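Local structure of aromatic-amino-acid aminotransferase (Burkholderia pseudomallei, 4F4E) at residues Val52-Gly57 / Val400-Thr405; Val146-Pro151 / Phe165-Tyr170; Thr196-His201 / Arg227-Phe232. The protein probably transfers amino groups between aromatic amino acids, such as tyrosine, and 2-oxoglutarate, using covalently bound pyridoxal 5'-phosphate as cofactor. All coordinates share one frame; numbering follows the deposited sequence.

Contact 1. Residues Val52-Gly57 / Val400-Thr405; sequences VNLGVG and VAALNT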
ATOM      1  N   VAL A  52      22.865  21.027 -11.344  1.00 15.27           N
ATOM      2  CA  VAL A  52      22.830  20.247 -10.105  1.00 15.29           C
ATOM      3  C   VAL A  52      21.481  20.435  -9.473  1.00 14.97           C
ATOM      4  O   VAL A  52      21.033  21.590  -9.266  1.00 13.82           O
ATOM      5  CB  VAL A  52      23.934  20.699  -9.092  1.00 15.82           C
ATOM      6  CG1 VAL A  52      23.847  19.905  -7.803  1.00 16.38           C
ATOM      7  CG2 VAL A  52      25.321  20.556  -9.705  1.00 15.74           C
ATOM      8  N   ASN A  53      20.806  19.307  -9.221  1.00 13.83           N
ATOM      9  CA  ASN A  53      19.529  19.336  -8.532  1.00 13.82           C
ATOM     10  C   ASN A  53      19.700  19.096  -7.006  1.00 12.95           C
ATOM     11  O   ASN A  53      19.850  17.981  -6.541  1.00 12.67           O
ATOM     12  CB  ASN A  53      18.521  18.342  -9.137  1.00 14.36           C
ATOM     13  CG  ASN A  53      17.097  18.565  -8.629  1.00 14.81           C
ATOM     14  OD1 ASN A  53      16.847  19.320  -7.719  1.00 15.16           O
ATOM     15  ND2 ASN A  53      16.146  17.927  -9.287  1.00 15.65           N
ATOM     16  N   LEU A  54      19.639  20.179  -6.237  1.00 12.62           N
ATOM     17  CA  LEU A  54      19.666  20.057  -4.770  1.00 12.16           C
ATOM     18  C   LEU A  54      18.263  20.071  -4.151  1.00 11.72           C
ATOM     19  O   LEU A  54      18.125  20.093  -2.940  1.00 10.85           O
ATOM     20  CB  LEU A  54      20.524  21.182  -4.185  1.00 12.33           C
ATOM     21  CG  LEU A  54      21.987  21.250  -4.624  1.00 12.15           C
ATOM     22  CD1 LEU A  54      22.660  22.476  -3.950  1.00 12.60           C
ATOM     23  CD2 LEU A  54      22.694  19.940  -4.266  1.00 12.66           C
ATOM     24  N   GLY A  55      17.237  20.054  -4.986  1.00 11.54           N
ATOM     25  CA  GLY A  55      15.867  19.953  -4.542  1.00 11.64           C
ATOM     26  C   GLY A  55      15.355  18.534  -4.331  1.00 11.81           C
ATOM     27  O   GLY A  55      14.220  18.356  -3.916  1.00 12.78           O
ATOM     28  N   VAL A  56      16.173  17.530  -4.597  1.00 12.45           N
ATOM     29  CA  VAL A  56      15.749  16.112  -4.435  1.00 12.56           C
ATOM     30  C   VAL A  56      15.633  15.745  -2.954  1.00 12.12           C
ATOM     31  O   VAL A  56      15.997  16.521  -2.086  1.00 12.24           O
ATOM     32  CB  VAL A  56      16.741  15.157  -5.135  1.00 12.60           C
ATOM     33  CG1 VAL A  56      16.783  15.451  -6.651  1.00 12.92           C
ATOM     34  CG2 VAL A  56      18.161  15.328  -4.559  1.00 12.07           C
ATOM     35  N   GLY A  57      15.151  14.539  -2.666  1.00 12.34           N
ATOM     36  CA  GLY A  57      14.923  14.093  -1.283  1.00 12.33           C
ATOM     37  C   GLY A  57      15.400  12.668  -1.069  1.00 12.26           C
ATOM     38  O   GLY A  57      14.849  11.921  -0.262  1.00 11.83           O
ATOM     39  N   VAL A 400      21.875  18.014   1.064  1.00 11.06           N
ATOM     40  CA  VAL A 400      23.279  17.829   1.244  0.70 11.60           C
ATOM     41  C   VAL A 400      23.702  16.425   0.829  1.00 12.02           C
ATOM     42  O   VAL A 400      24.826  16.218   0.431  1.00 12.32           O
ATOM     43  CB  VAL A 400      23.666  18.176   2.699  0.70 11.82           C
ATOM     44  CG1 VAL A 400      25.092  17.800   2.981  0.70 12.50           C
ATOM     45  CG2 VAL A 400      23.488  19.670   2.908  0.70 12.56           C
ATOM     46  N   ALA A 401      22.754  15.479   0.871  1.00 12.51           N
ATOM     47  CA  ALA A 401      22.931  14.114   0.341  1.00 13.22           C
ATOM     48  C   ALA A 401      23.051  14.027  -1.177  1.00 14.30           C
ATOM     49  O   ALA A 401      23.335  12.929  -1.713  1.00 16.93           O
ATOM     50  CB  ALA A 401      21.804  13.187   0.855  1.00 12.64           C
ATOM     51  N   ALA A 402      22.795  15.135  -1.882  1.00 13.19           N
ATOM     52  CA  ALA A 402      23.021  15.243  -3.323  1.00 12.92           C
ATOM     53  C   ALA A 402      24.350  15.940  -3.710  1.00 12.34           C
ATOM     54  O   ALA A 402      24.704  16.062  -4.879  1.00 13.01           O
ATOM     55  CB  ALA A 402      21.820  15.936  -3.985  1.00 12.48           C
ATOM     56  N   LEU A 403      25.132  16.259  -2.708  1.00 11.91           N
ATOM     57  CA  LEU A 403      26.482  16.811  -2.899  1.00 12.55           C
ATOM     58  C   LEU A 403      27.454  15.631  -2.879  1.00 12.64           C
ATOM     59  O   LEU A 403      27.258  14.672  -2.139  1.00 12.15           O
ATOM     60  CB  LEU A 403      26.839  17.763  -1.754  1.00 12.28           C
ATOM     61  CG  LEU A 403      26.022  19.049  -1.632  1.00 11.50           C
ATOM     62  CD1 LEU A 403      26.426  19.811  -0.361  1.00 11.16           C
ATOM     63  CD2 LEU A 403      26.238  19.893  -2.865  1.00 11.57           C
ATOM     64  N   ASN A 404      28.500  15.742  -3.664  1.00 13.64           N
ATOM     65  CA  ASN A 404      29.549  14.761  -3.676  1.00 14.46           C
ATOM     66  C   ASN A 404      30.822  15.450  -4.108  1.00 15.57           C
ATOM     67  O   ASN A 404      30.808  16.609  -4.501  1.00 15.28           O
ATOM     68  CB  ASN A 404      29.170  13.636  -4.646  1.00 14.59           C
ATOM     69  CG  ASN A 404      28.689  14.165  -5.974  1.00 14.96           C
ATOM     70  OD1 ASN A 404      29.483  14.704  -6.796  1.00 16.60           O
ATOM     71  ND2 ASN A 404      27.403  13.999  -6.223  1.00 14.53           N
ATOM     72  N   THR A 405      31.953  14.740  -4.061  1.00 17.33           N
ATOM     73  CA  THR A 405      33.229  15.379  -4.436  1.00 17.45           C
ATOM     74  C   THR A 405      33.244  15.933  -5.887  1.00 17.20           C
ATOM     75  O   THR A 405      34.016  16.825  -6.206  1.00 18.02           O
ATOM     76  CB  THR A 405      34.441  14.409  -4.294  1.00 18.67           C
ATOM     77  OG1 THR A 405      34.293  13.363  -5.241  1.00 18.93           O
ATOM     78  CG2 THR A 405      34.531  13.858  -2.883  1.00 19.42           C
TER
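A402 and L54 meet in the small domain of the aminotransferase, where the loop after strand 52-53 packs on the short 3-10 turn 400-402. No hydrogen bond crosses between the two segments. The contact is mainly apolar, built on A402 CB and the methyl ends of L54, V56 and L403.

The methyl CB of A402 points at the loop and is met by three groups. V56 brings CG2 to 3.8 Å from A402 CB. The backbone O of N53 also lies 3.8 Å from A402 CB. L54 adds CD2, at 4.1 Å from A402 CB. V56 reaches the alanine because its CG2 sits between the backbone N and the carbonyl carbon, while CG1 is anti to that carbon (chi1 -61°). L54 also touches the next residue, methyl to methyl: L54 CD2 is 3.8 Å from L403 CD2, and the two leucine side chains cross at about a right angle.

Each segment is shaped by its own bonds. N53 OD1 accepts from G55 N at 2.9 Å, which makes an Asx turn. It bends the loop between L54, whose CD2 end reaches the turn, and V56, which is directed at it. L403 N bonds back to V400 O at 3.2 Å and closes the 3-10 turn. N407 bonds to A402 O and N404 N.

Each leucine has a further neighbour. L403 rests on M344 of helix 324-354, and L54 on I390. L54 also shares backbone bonds with Y391 and C399. Such joining of N-terminal and C-terminal chain parts is typical of the small domain in the aspartate aminotransferase fold.

Contact 2. Residues Val146-Pro151 / Phe165-Tyr170; sequences VAISDP and FEVVAY. With EDO (1,2-ethanediol), chain C.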
ATOM      1  N   VAL A 146      -3.930  17.723  15.387  1.00 12.47           N
ATOM      2  CA  VAL A 146      -2.589  17.249  15.139  1.00 11.48           C
ATOM      3  C   VAL A 146      -1.657  18.424  15.037  1.00 11.53           C
ATOM      4  O   VAL A 146      -1.946  19.389  14.303  1.00 11.91           O
ATOM      5  CB  VAL A 146      -2.542  16.468  13.828  1.00 10.83           C
ATOM      6  CG1 VAL A 146      -1.100  16.091  13.487  1.00 10.36           C
ATOM      7  CG2 VAL A 146      -3.422  15.261  13.943  1.00 10.49           C
ATOM      8  N   ALA A 147      -0.528  18.354  15.738  1.00 10.81           N
ATOM      9  CA  ALA A 147       0.474  19.412  15.749  1.00 10.65           C
ATOM     10  C   ALA A 147       1.733  18.900  15.097  1.00 10.12           C
ATOM     11  O   ALA A 147       2.236  17.862  15.486  1.00  9.50           O
ATOM     12  CB  ALA A 147       0.776  19.856  17.172  1.00 10.65           C
ATOM     13  N   ILE A 148       2.222  19.672  14.126  1.00 10.42           N
ATOM     14  CA  ILE A 148       3.432  19.379  13.378  1.00 10.24           C
ATOM     15  C   ILE A 148       4.474  20.470  13.556  1.00 10.82           C
ATOM     16  O   ILE A 148       4.143  21.594  13.946  1.00 11.78           O
ATOM     17  CB  ILE A 148       3.128  19.140  11.874  1.00  9.84           C
ATOM     18  CG1 ILE A 148       2.550  20.385  11.189  1.00  9.95           C
ATOM     19  CG2 ILE A 148       2.195  17.971  11.755  1.00  9.53           C
ATOM     20  CD1 ILE A 148       2.541  20.296   9.660  1.00  9.59           C
ATOM     21  N   SER A 149       5.734  20.179  13.214  1.00 10.84           N
ATOM     22  CA  SER A 149       6.758  21.218  13.337  1.00 10.71           C
ATOM     23  C   SER A 149       6.571  22.310  12.303  1.00 11.20           C
ATOM     24  O   SER A 149       6.136  22.042  11.171  1.00 11.47           O
ATOM     25  CB  SER A 149       8.167  20.634  13.268  1.00 10.39           C
ATOM     26  OG  SER A 149       8.456  19.966  12.036  1.00  9.76           O
ATOM     27  N   ASP A 150       6.950  23.535  12.668  1.00 11.42           N
ATOM     28  CA  ASP A 150       7.096  24.639  11.720  1.00 12.07           C
ATOM     29  C   ASP A 150       8.543  24.758  11.233  1.00 11.46           C
ATOM     30  O   ASP A 150       9.420  25.202  12.002  1.00 11.90           O
ATOM     31  CB  ASP A 150       6.739  25.955  12.437  1.00 13.01           C
ATOM     32  CG  ASP A 150       6.876  27.175  11.534  1.00 14.25           C
ATOM     33  OD1 ASP A 150       6.647  27.024  10.326  1.00 15.37           O
ATOM     34  OD2 ASP A 150       7.193  28.265  12.068  1.00 15.08           O
ATOM     35  N   PRO A 151       8.842  24.378   9.982  1.00 11.24           N
ATOM     36  CA  PRO A 151       8.104  23.681   8.960  1.00 10.82           C
ATOM     37  C   PRO A 151       8.260  22.178   9.160  1.00 10.69           C
ATOM     38  O   PRO A 151       9.008  21.737  10.031  1.00 10.72           O
ATOM     39  CB  PRO A 151       8.834  24.089   7.687  1.00 10.87           C
ATOM     40  CG  PRO A 151      10.237  24.168   8.086  1.00 10.78           C
ATOM     41  CD  PRO A 151      10.197  24.721   9.502  1.00 11.15           C
ATOM     42  N   PHE A 165      -8.207  15.318  10.310  1.00 13.55           N
ATOM     43  CA  PHE A 165      -7.750  16.136  11.451  1.00 13.79           C
ATOM     44  C   PHE A 165      -7.474  17.583  11.078  1.00 14.24           C
ATOM     45  O   PHE A 165      -6.983  17.882  10.008  1.00 13.43           O
ATOM     46  CB  PHE A 165      -6.426  15.562  12.004  1.00 13.41           C
ATOM     47  CG  PHE A 165      -6.536  14.171  12.570  1.00 13.41           C
ATOM     48  CD1 PHE A 165      -6.993  13.988  13.862  1.00 13.67           C
ATOM     49  CD2 PHE A 165      -6.133  13.063  11.842  1.00 12.93           C
ATOM     50  CE1 PHE A 165      -7.099  12.721  14.429  1.00 13.61           C
ATOM     51  CE2 PHE A 165      -6.233  11.786  12.387  1.00 12.82           C
ATOM     52  CZ  PHE A 165      -6.716  11.620  13.688  1.00 13.43           C
ATOM     53  N   GLU A 166      -7.752  18.508  11.993  1.00 15.23           N
ATOM     54  CA  GLU A 166      -7.248  19.867  11.870  1.00 15.83           C
ATOM     55  C   GLU A 166      -5.773  19.827  12.273  1.00 14.83           C
ATOM     56  O   GLU A 166      -5.435  19.251  13.309  1.00 13.39           O
ATOM     57  CB  GLU A 166      -8.031  20.795  12.816  1.00 19.08           C
ATOM     58  CG  GLU A 166      -7.481  22.213  12.881  1.00 22.22           C
ATOM     59  CD  GLU A 166      -8.159  23.082  13.935  1.00 25.12           C
ATOM     60  OE1 GLU A 166      -9.266  22.712  14.380  1.00 26.90           O
ATOM     61  OE2 GLU A 166      -7.541  24.121  14.310  1.00 28.40           O
ATOM     62  N   VAL A 167      -4.906  20.456  11.476  1.00 13.51           N
ATOM     63  CA  VAL A 167      -3.459  20.443  11.724  1.00 12.85           C
ATOM     64  C   VAL A 167      -3.011  21.854  12.118  1.00 13.20           C
ATOM     65  O   VAL A 167      -3.372  22.831  11.485  1.00 13.57           O
ATOM     66  CB  VAL A 167      -2.688  19.940  10.486  1.00 12.42           C
ATOM     67  CG1 VAL A 167      -1.167  19.943  10.755  1.00 11.71           C
ATOM     68  CG2 VAL A 167      -3.191  18.540  10.073  1.00 11.62           C
ATOM     69  N   VAL A 168      -2.210  21.935  13.175  1.00 12.92           N
ATOM     70  CA  VAL A 168      -1.632  23.173  13.609  1.00 13.32           C
ATOM     71  C   VAL A 168      -0.125  22.936  13.661  1.00 12.94           C
ATOM     72  O   VAL A 168       0.315  21.777  13.589  1.00 12.48           O
ATOM     73  CB  VAL A 168      -2.117  23.589  15.004  1.00 13.50           C
ATOM     74  CG1 VAL A 168      -3.637  23.850  15.057  1.00 13.92           C
ATOM     75  CG2 VAL A 168      -1.712  22.585  16.074  1.00 13.68           C
ATOM     76  N   ALA A 169       0.650  24.004  13.808  1.00 12.88           N
ATOM     77  CA  ALA A 169       2.106  23.906  13.815  1.00 12.73           C
ATOM     78  C   ALA A 169       2.671  24.473  15.098  1.00 13.15           C
ATOM     79  O   ALA A 169       2.219  25.540  15.589  1.00 13.67           O
ATOM     80  CB  ALA A 169       2.709  24.625  12.609  1.00 13.32           C
ATOM     81  N   TYR A 170       3.632  23.766  15.684  1.00 12.63           N
ATOM     82  CA  TYR A 170       4.373  24.304  16.785  1.00 12.75           C
ATOM     83  C   TYR A 170       5.632  25.008  16.266  1.00 13.09           C
ATOM     84  O   TYR A 170       6.254  24.521  15.310  1.00 12.80           O
ATOM     85  CB  TYR A 170       4.743  23.253  17.850  1.00 12.55           C
ATOM     86  CG  TYR A 170       5.429  21.988  17.354  1.00 11.69           C
ATOM     87  CD1 TYR A 170       6.786  21.941  17.169  1.00 11.60           C
ATOM     88  CD2 TYR A 170       4.707  20.819  17.115  1.00 11.56           C
ATOM     89  CE1 TYR A 170       7.418  20.773  16.732  1.00 11.16           C
ATOM     90  CE2 TYR A 170       5.334  19.641  16.708  1.00 10.97           C
ATOM     91  CZ  TYR A 170       6.683  19.632  16.487  1.00 10.87           C
ATOM     92  OH  TYR A 170       7.332  18.472  16.031  1.00 10.40           O
TER
HETATM   93  C1  EDO C 500      10.587  18.161  15.996  1.00 19.95           C
HETATM   94  O1  EDO C 500       9.700  17.241  15.406  1.00 16.89           O
HETATM   95  C2  EDO C 500      11.727  17.497  16.781  1.00 20.49           C
HETATM   96  O2  EDO C 500      12.598  16.811  15.925  1.00 19.47           O
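Y170 folds its ring back over the neighbouring strand and lies on the backbone of I148 and S149. Its CG sits between the backbone N and the carbonyl carbon (chi1 52°), which turns the ring across the strand. S149 CA is the bump under one ring face, 3.7 Å from the centroid in a CH-pi contact. Y170 OH accepts from O1 of ethanediol, probably from the crystallisation liquor, at 2.7 Å and is also bonded to V199 O. The far end is thus fixed.

On the same side, A147 CB is wedged between V168 CG2, 3.9 Å away, and Y170 CD2.

On the other side, V167 CG1 lodges in the branch of I148, 3.8 Å from its CG1. The two side chains cross at about a right angle. V146 CG2 rests at the base of the F165 side chain, 3.6 Å from F165 CG, oblique to the ring. F160 of helix 154-162 covers V146, F165 and V167.

Five backbone bonds hold these fits in line, from V146 N-E166 O (3.0 Å) to D150 N-Y170 O (2.9 Å). Parallel strands 146-150 and 167-174, joined through helix 154-162, form a beta-alpha-beta crossover of the aminotransferase large domain.

Contact 3. Residues Thr196-His201 / Arg227-Phe232; sequences TIVVLH and RRLVPF. With EDO (1,2-ethanediol), chain C.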
ATOM      1  N   THR A 196      -4.165  15.808  22.006  1.00 13.06           N
ATOM      2  CA  THR A 196      -3.535  16.404  20.824  1.00 12.75           C
ATOM      3  C   THR A 196      -2.385  15.494  20.404  1.00 12.12           C
ATOM      4  O   THR A 196      -1.609  15.039  21.233  1.00 11.67           O
ATOM      5  CB  THR A 196      -2.976  17.824  21.116  1.00 12.78           C
ATOM      6  OG1 THR A 196      -4.037  18.651  21.634  1.00 13.30           O
ATOM      7  CG2 THR A 196      -2.300  18.456  19.873  1.00 12.30           C
ATOM      8  N   ILE A 197      -2.331  15.224  19.104  1.00 11.77           N
ATOM      9  CA  ILE A 197      -1.379  14.313  18.529  1.00 11.34           C
ATOM     10  C   ILE A 197      -0.205  15.165  18.070  1.00 11.15           C
ATOM     11  O   ILE A 197      -0.351  16.022  17.203  1.00 11.84           O
ATOM     12  CB  ILE A 197      -1.984  13.574  17.337  1.00 10.93           C
ATOM     13  CG1 ILE A 197      -3.213  12.742  17.741  1.00 11.29           C
ATOM     14  CG2 ILE A 197      -0.913  12.786  16.592  1.00 10.48           C
ATOM     15  CD1 ILE A 197      -4.236  12.617  16.624  1.00 11.15           C
ATOM     16  N   VAL A 198       0.981  14.910  18.626  1.00 10.95           N
ATOM     17  CA  VAL A 198       2.144  15.720  18.336  1.00 10.37           C
ATOM     18  C   VAL A 198       3.138  14.922  17.471  1.00  9.79           C
ATOM     19  O   VAL A 198       3.683  13.947  17.931  1.00  9.52           O
ATOM     20  CB  VAL A 198       2.837  16.195  19.635  1.00 10.56           C
ATOM     21  CG1 VAL A 198       3.963  17.169  19.267  1.00 10.61           C
ATOM     22  CG2 VAL A 198       1.838  16.899  20.604  1.00 11.21           C
ATOM     23  N   VAL A 199       3.334  15.341  16.228  1.00  9.32           N
ATOM     24  CA  VAL A 199       4.185  14.629  15.267  1.00  9.03           C
ATOM     25  C   VAL A 199       5.604  15.154  15.445  1.00  9.05           C
ATOM     26  O   VAL A 199       5.860  16.328  15.239  1.00  9.23           O
ATOM     27  CB  VAL A 199       3.706  14.823  13.829  1.00  8.65           C
ATOM     28  CG1 VAL A 199       4.618  14.113  12.834  1.00  8.50           C
ATOM     29  CG2 VAL A 199       2.248  14.409  13.693  1.00  8.96           C
ATOM     30  N   LEU A 200       6.492  14.277  15.881  1.00  8.93           N
ATOM     31  CA  LEU A 200       7.838  14.598  16.302  1.00  9.24           C
ATOM     32  C   LEU A 200       8.838  13.807  15.461  1.00  9.09           C
ATOM     33  O   LEU A 200       8.791  12.558  15.429  1.00  8.96           O
ATOM     34  CB  LEU A 200       8.003  14.207  17.782  1.00  9.58           C
ATOM     35  CG  LEU A 200       7.155  15.021  18.770  1.00  9.92           C
ATOM     36  CD1 LEU A 200       6.945  14.295  20.127  1.00 10.14           C
ATOM     37  CD2 LEU A 200       7.819  16.388  18.979  1.00  9.85           C
ATOM     38  N   HIS A 201       9.727  14.530  14.769  1.00  9.33           N
ATOM     39  CA  HIS A 201      10.835  13.883  14.082  1.00  9.29           C
ATOM     40  C   HIS A 201      11.829  13.343  15.074  1.00  9.77           C
ATOM     41  O   HIS A 201      12.345  14.075  15.943  1.00 10.25           O
ATOM     42  CB  HIS A 201      11.538  14.871  13.156  1.00  9.56           C
ATOM     43  CG  HIS A 201      10.649  15.488  12.095  1.00  9.18           C
ATOM     44  ND1 HIS A 201      10.912  15.352  10.775  1.00  8.94           N
ATOM     45  CD2 HIS A 201       9.526  16.317  12.197  1.00  9.44           C
ATOM     46  CE1 HIS A 201       9.987  16.049  10.058  1.00  9.06           C
ATOM     47  NE2 HIS A 201       9.146  16.663  10.933  1.00  9.10           N
ATOM     48  N   ARG A 227       0.688  16.700  30.098  1.00 16.22           N
ATOM     49  CA  ARG A 227      -0.496  17.201  29.418  1.00 16.24           C
ATOM     50  C   ARG A 227      -1.309  16.142  28.685  1.00 16.53           C
ATOM     51  O   ARG A 227      -2.338  16.434  28.096  1.00 16.11           O
ATOM     52  CB  ARG A 227      -0.105  18.363  28.541  1.00 16.20           C
ATOM     53  CG  ARG A 227       0.296  19.558  29.411  1.00 16.48           C
ATOM     54  CD  ARG A 227       0.582  20.769  28.580  1.00 15.93           C
ATOM     55  NE  ARG A 227      -0.648  21.316  28.036  1.00 15.91           N
ATOM     56  CZ  ARG A 227      -1.557  21.992  28.738  1.00 15.90           C
ATOM     57  NH1 ARG A 227      -1.414  22.223  30.037  1.00 16.61           N
ATOM     58  NH2 ARG A 227      -2.619  22.471  28.121  1.00 15.92           N
ATOM     59  N   ARG A 228      -0.890  14.880  28.805  1.00 16.65           N
ATOM     60  CA  ARG A 228      -1.590  13.758  28.167  1.00 17.03           C
ATOM     61  C   ARG A 228      -1.759  13.975  26.663  1.00 14.87           C
ATOM     62  O   ARG A 228      -2.808  13.714  26.095  1.00 14.63           O
ATOM     63  CB  ARG A 228      -2.903  13.471  28.875  1.00 19.36           C
ATOM     64  CG  ARG A 228      -2.699  13.368  30.391  1.00 22.69           C
ATOM     65  CD  ARG A 228      -3.923  12.819  31.091  1.00 26.86           C
ATOM     66  NE  ARG A 228      -5.005  13.813  31.144  1.00 30.37           N
ATOM     67  CZ  ARG A 228      -6.150  13.767  30.448  1.00 32.23           C
ATOM     68  NH1 ARG A 228      -6.428  12.767  29.594  1.00 33.88           N
ATOM     69  NH2 ARG A 228      -7.032  14.758  30.605  1.00 34.31           N
ATOM     70  N   LEU A 229      -0.674  14.419  26.043  1.00 13.52           N
ATOM     71  CA  LEU A 229      -0.594  14.511  24.602  1.00 12.80           C
ATOM     72  C   LEU A 229      -0.246  13.129  24.047  1.00 12.37           C
ATOM     73  O   LEU A 229       0.258  12.266  24.763  1.00 12.83           O
ATOM     74  CB  LEU A 229       0.451  15.541  24.209  1.00 12.49           C
ATOM     75  CG  LEU A 229       0.296  16.883  24.949  1.00 13.04           C
ATOM     76  CD1 LEU A 229       1.257  17.854  24.289  1.00 13.29           C
ATOM     77  CD2 LEU A 229      -1.129  17.436  24.920  1.00 13.22           C
ATOM     78  N   VAL A 230      -0.498  12.924  22.762  1.00 11.63           N
ATOM     79  CA  VAL A 230      -0.223  11.634  22.126  1.00 10.66           C
ATOM     80  C   VAL A 230       0.964  11.857  21.221  1.00 10.24           C
ATOM     81  O   VAL A 230       0.859  12.509  20.177  1.00  9.95           O
ATOM     82  CB  VAL A 230      -1.435  11.142  21.313  1.00 10.44           C
ATOM     83  CG1 VAL A 230      -1.073   9.826  20.583  1.00 10.04           C
ATOM     84  CG2 VAL A 230      -2.667  11.013  22.219  1.00 10.53           C
ATOM     85  N   PRO A 231       2.134  11.329  21.612  1.00 10.26           N
ATOM     86  CA  PRO A 231       3.316  11.519  20.774  1.00 10.11           C
ATOM     87  C   PRO A 231       3.305  10.555  19.584  1.00  9.86           C
ATOM     88  O   PRO A 231       3.095   9.358  19.754  1.00  9.56           O
ATOM     89  CB  PRO A 231       4.474  11.207  21.709  1.00 10.32           C
ATOM     90  CG  PRO A 231       3.905  10.220  22.669  1.00 10.53           C
ATOM     91  CD  PRO A 231       2.427  10.537  22.811  1.00 10.52           C
ATOM     92  N   PHE A 232       3.578  11.115  18.417  1.00  9.85           N
ATOM     93  CA  PHE A 232       3.639  10.358  17.196  1.00  9.47           C
ATOM     94  C   PHE A 232       5.029  10.580  16.643  1.00  9.53           C
ATOM     95  O   PHE A 232       5.314  11.569  15.936  1.00  9.65           O
ATOM     96  CB  PHE A 232       2.500  10.735  16.198  1.00  9.39           C
ATOM     97  CG  PHE A 232       2.151   9.621  15.218  1.00  9.28           C
ATOM     98  CD1 PHE A 232       3.136   8.754  14.707  1.00  9.00           C
ATOM     99  CD2 PHE A 232       0.864   9.467  14.779  1.00  9.27           C
ATOM    100  CE1 PHE A 232       2.793   7.719  13.813  1.00  8.74           C
ATOM    101  CE2 PHE A 232       0.520   8.431  13.881  1.00  9.09           C
ATOM    102  CZ  PHE A 232       1.481   7.554  13.417  1.00  8.75           C
TER
HETATM  103  C1  EDO C 500      10.587  18.161  15.996  1.00 19.95           C
HETATM  104  O1  EDO C 500       9.700  17.241  15.406  1.00 16.89           O
HETATM  105  C2  EDO C 500      11.727  17.497  16.781  1.00 20.49           C
HETATM  106  O2  EDO C 500      12.598  16.811  15.925  1.00 19.47           O
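T196 O takes the N-H of V230, the first rung of a parallel ladder between strands 197-201 and 230-235.

Backbone hydrogen bonds carry the pairing. V230 N to T196 O measures 2.8 Å. V198 then uses both its groups: its N donates to V230 O, and its O accepts from F232 N at 2.9 Å. L200 N to F232 O closes the series at 3.0 Å. Weaker CA-H...O contacts run from I197 CA to V230 O and from V199 CA to F232 O.

Apolar contacts lie on both faces of the sheet. On one, I197 and F232 run side by side, and I197 CG2 comes to 4.0 Å from F232 CB, near the edge of the ring. The phenyl group then leads away from the partner strand toward F262 and helix 125-140, where it meets L130 and L137. V230, on this same face, also touches L24 of the second subunit. On the V198 and P231 face, V198 CG2 touches L229 CD1 at 3.9 Å, and the end of L200 approaches P231, L200 CD1 to P231 CB 4.3 Å. V224 of helix 214-227 packs on L229 and P231.

Ethanediol, a likely crystallisation additive, is hydrogen-bonded to the backbone of H201. H201 N donates to ethanediol O1 at 2.8 Å, and ethanediol O2 donates to H201 O at 2.7 Å. The H201 side chain has its own partner, S152, through NE2.

At the other end R228 leaves helix 214-227 in a Schellman motif, which turns the chain into L229 and the next strand. Strand, helix and parallel strand make a beta-alpha-beta unit in the central sheet of the fold type I PLP-dependent enzymes.

From the N terminus, the chain first passes residues 52-57, whose partner 400-405 comes only near the C terminus. Contact 1 therefore closes a loop of 342 residues, and contacts 2 and 3 are nested inside it. Contact 2 closes a short loop through helix 154-162. Contact 3 follows in series and closes another through helix 214-227. The last two share one sheet, with strands 146-150 and 197-201 as neighbours. A147 N lies 2.8 Å from I197 O there, a probable hydrogen bond. Their centres are 10 Å apart. Contact 1 sits about 28 Å and 32 Å from them, centre to centre. It joins an N-terminal part of the chain to the loop before helix 408-419, and touches neither.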